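Local atomic coordinates of aprataxin and PNK-like factor (Homo sapiens, PDB entry 5W7W), a protein that acts as a histone chaperone in the repair of single- and double-strand DNA breaks, its FHA-like domain mediating interaction with XRCC1 and XRCC4. Residues Q11-G16 with K98-I103. Residues are numbered along the deposited sequence; the frame is centred on the assembly and turned at random.
Sequences QPRDGG and KYIFRI. With FMT (formic acid), chain D; FMT (formic acid), chain C.
Q11 and R102 form an antiparallel hydrogen-bonded pair: Q11 N donates to R102 O in the carbonyl plane, and R102 N returns a bond to Q11 O, each 2.9 Å long. One step on, P12 and F101 make a non-hydrogen-bonded pair, a place where proline, lacking an N-H, costs no backbone bond. R13, already the second residue of the type I turn from P12 to G15, donates its N to I100 O from above the carbonyl plane; G15 N closes the turn on P12 O. A water bridges the same I100 O to D14 OD1.

These pairs join strands 8-12 and 100-105, near the two ends of the chain, in the larger sheet of the FHA beta-sandwich.

Side chains also pack on both faces. P12 CB meets F101 CE1 at 4.0 Å, the buried ring also touching L10. On the face of Q11 and R102, the branched I100 lays its CG2 methyl over the R13 guanidinium, 3.4 Å above the plane and toward its rim; CG anti to the backbone N (chi1 -180°) sends the arginine across the isoleucine, and R13 NH2 hydrogen-bonds Q68 OE1.

A bound formic acid, presumably formate and probably from the crystallisation liquor, is held by R102 and Q11. Arginine suits this place: bent at chi3 (-54°), R102 offers coplanar NE and NH2 to both oxygens, NE to O2 at 2.8 Å. Q11 NE2 shares O2, while its OE1 binds R18. A leucine in place of R102 would probably leave the anion only Q11 NE2 among these residues, without the arginine's charge.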
loop_
_atom_site.group_PDB
_atom_site.type_symbol
_atom_site.label_atom_id
_atom_site.label_comp_id
_atom_site.label_asym_id
_atom_site.label_seq_id
_atom_site.Cartn_x
_atom_site.Cartn_y
_atom_site.Cartn_z
ATOM N N GLN A 11 -0.224 -7.283 -3.889
ATOM C CA GLN A 11 -0.152 -7.861 -5.225
ATOM C C GLN A 11 -0.098 -6.758 -6.267
ATOM O O GLN A 11 -1.092 -6.042 -6.438
ATOM C CB GLN A 11 -1.381 -8.738 -5.448
ATOM C CG GLN A 11 -1.468 -9.313 -6.853
ATOM C CD GLN A 11 -2.487 -10.408 -6.926
ATOM O OE1 GLN A 11 -2.159 -11.572 -6.679
ATOM N NE2 GLN A 11 -3.731 -10.058 -7.237
ATOM N N PRO A 12 1.004 -6.598 -7.002
ATOM C CA PRO A 12 1.069 -5.511 -7.983
ATOM C C PRO A 12 0.070 -5.728 -9.108
ATOM O O PRO A 12 -0.007 -6.809 -9.704
ATOM C CB PRO A 12 2.520 -5.562 -8.474
ATOM C CG PRO A 12 2.995 -6.909 -8.159
ATOM C CD PRO A 12 2.268 -7.348 -6.924
ATOM N N ARG A 13 -0.712 -4.693 -9.402
ATOM C CA ARG A 13 -1.747 -4.813 -10.417
ATOM C C ARG A 13 -1.168 -4.994 -11.809
ATOM O O ARG A 13 -1.845 -5.550 -12.688
ATOM C CB ARG A 13 -2.621 -3.570 -10.398
ATOM C CG ARG A 13 -3.763 -3.598 -11.435
ATOM C CD ARG A 13 -4.544 -2.290 -11.492
ATOM N NE ARG A 13 -5.378 -2.138 -10.308
ATOM C CZ ARG A 13 -6.262 -1.171 -10.129
ATOM N NH1 ARG A 13 -6.435 -0.245 -11.058
ATOM N NH2 ARG A 13 -6.962 -1.131 -9.004
ATOM N N ASP A 14 0.043 -4.507 -12.043
ATOM C CA ASP A 14 0.709 -4.673 -13.332
ATOM C C ASP A 14 1.307 -6.061 -13.503
ATOM O O ASP A 14 1.828 -6.374 -14.583
ATOM C CB ASP A 14 1.779 -3.584 -13.503
ATOM C CG ASP A 14 2.811 -3.589 -12.401
ATOM O OD1 ASP A 14 2.425 -3.558 -11.200
ATOM O OD2 ASP A 14 4.024 -3.600 -12.707
ATOM N N GLY A 15 1.232 -6.904 -12.481
ATOM C CA GLY A 15 1.836 -8.215 -12.488
ATOM C C GLY A 15 3.135 -8.220 -11.720
ATOM O O GLY A 15 3.793 -7.194 -11.550
ATOM N N GLY A 16 3.530 -9.404 -11.255
ATOM C CA GLY A 16 4.801 -9.594 -10.606
ATOM C C GLY A 16 4.672 -10.177 -9.219
ATOM O O GLY A 16 3.565 -10.416 -8.723
ATOM N N LYS A 98 0.192 4.122 -11.472
ATOM C CA LYS A 98 1.367 3.267 -11.445
ATOM C C LYS A 98 1.642 2.893 -9.995
ATOM O O LYS A 98 1.259 3.623 -9.073
ATOM C CB LYS A 98 2.581 3.986 -12.052
ATOM C CG LYS A 98 3.760 3.093 -12.375
ATOM C CD LYS A 98 4.872 3.861 -13.112
ATOM C CE LYS A 98 6.092 3.000 -13.436
ATOM N NZ LYS A 98 5.757 1.850 -14.301
ATOM N N TYR A 99 2.308 1.755 -9.792
ATOM C CA TYR A 99 2.593 1.254 -8.452
ATOM C C TYR A 99 1.301 1.044 -7.653
ATOM O O TYR A 99 1.123 1.563 -6.541
ATOM C CB TYR A 99 3.581 2.160 -7.710
ATOM C CG TYR A 99 4.811 2.507 -8.517
ATOM C CD1 TYR A 99 5.642 1.509 -9.006
ATOM C CD2 TYR A 99 5.135 3.821 -8.798
ATOM C CE1 TYR A 99 6.777 1.815 -9.743
ATOM C CE2 TYR A 99 6.264 4.136 -9.543
ATOM C CZ TYR A 99 7.071 3.133 -10.009
ATOM O OH TYR A 99 8.194 3.447 -10.765
ATOM N N ILE A 100 0.391 0.294 -8.259
ATOM C CA ILE A 100 -0.917 -0.051 -7.723
ATOM C C ILE A 100 -0.811 -1.462 -7.157
ATOM O O ILE A 100 -0.230 -2.359 -7.791
ATOM C CB ILE A 100 -2.000 0.010 -8.826
ATOM C CG1 ILE A 100 -1.941 1.326 -9.623
ATOM C CG2 ILE A 100 -3.375 -0.185 -8.221
ATOM C CD1 ILE A 100 -2.655 1.289 -10.961
ATOM N N PHE A 101 -1.380 -1.674 -5.974
ATOM C CA PHE A 101 -1.349 -2.960 -5.294
ATOM C C PHE A 101 -2.717 -3.325 -4.766
ATOM O O PHE A 101 -3.385 -2.502 -4.153
ATOM C CB PHE A 101 -0.390 -2.901 -4.113
ATOM C CG PHE A 101 1.028 -2.621 -4.509
ATOM C CD1 PHE A 101 1.907 -3.656 -4.819
ATOM C CD2 PHE A 101 1.480 -1.325 -4.602
ATOM C CE1 PHE A 101 3.214 -3.382 -5.200
ATOM C CE2 PHE A 101 2.782 -1.059 -5.002
ATOM C CZ PHE A 101 3.639 -2.093 -5.308
ATOM N N ARG A 102 -3.107 -4.576 -4.978
ATOM C CA ARG A 102 -4.281 -5.157 -4.359
ATOM C C ARG A 102 -3.869 -5.812 -3.050
ATOM O O ARG A 102 -2.796 -6.407 -2.947
ATOM C CB ARG A 102 -4.921 -6.187 -5.292
ATOM C CG ARG A 102 -6.235 -6.687 -4.745
ATOM C CD ARG A 102 -6.947 -7.694 -5.635
ATOM N NE ARG A 102 -7.149 -7.202 -7.001
ATOM C CZ ARG A 102 -8.199 -6.495 -7.409
ATOM N NH1 ARG A 102 -9.170 -6.169 -6.573
ATOM N NH2 ARG A 102 -8.299 -6.090 -8.668
ATOM N N ILE A 103 -4.736 -5.715 -2.058
ATOM C CA ILE A 103 -4.514 -6.332 -0.752
ATOM C C ILE A 103 -5.076 -7.746 -0.752
ATOM O O ILE A 103 -6.259 -7.948 -1.040
ATOM C CB ILE A 103 -5.196 -5.503 0.341
ATOM C CG1 ILE A 103 -4.721 -4.052 0.338
ATOM C CG2 ILE A 103 -5.001 -6.124 1.703
ATOM C CD1 ILE A 103 -3.244 -3.838 0.242
HETATM C C FMT D . 4.247 -0.539 -11.654
HETATM O O1 FMT D . 5.162 -0.368 -12.468
HETATM O O2 FMT D . 3.092 -0.204 -11.902
HETATM C C FMT C . -4.971 -7.783 -9.802
HETATM O O1 FMT C . -5.858 -7.209 -10.418
HETATM O O2 FMT C . -4.965 -7.808 -8.577
HETATM O O HOH W 1 2.639 -2.140 -8.739
HETATM O O HOH W 2 0.605 -0.926 -10.997
#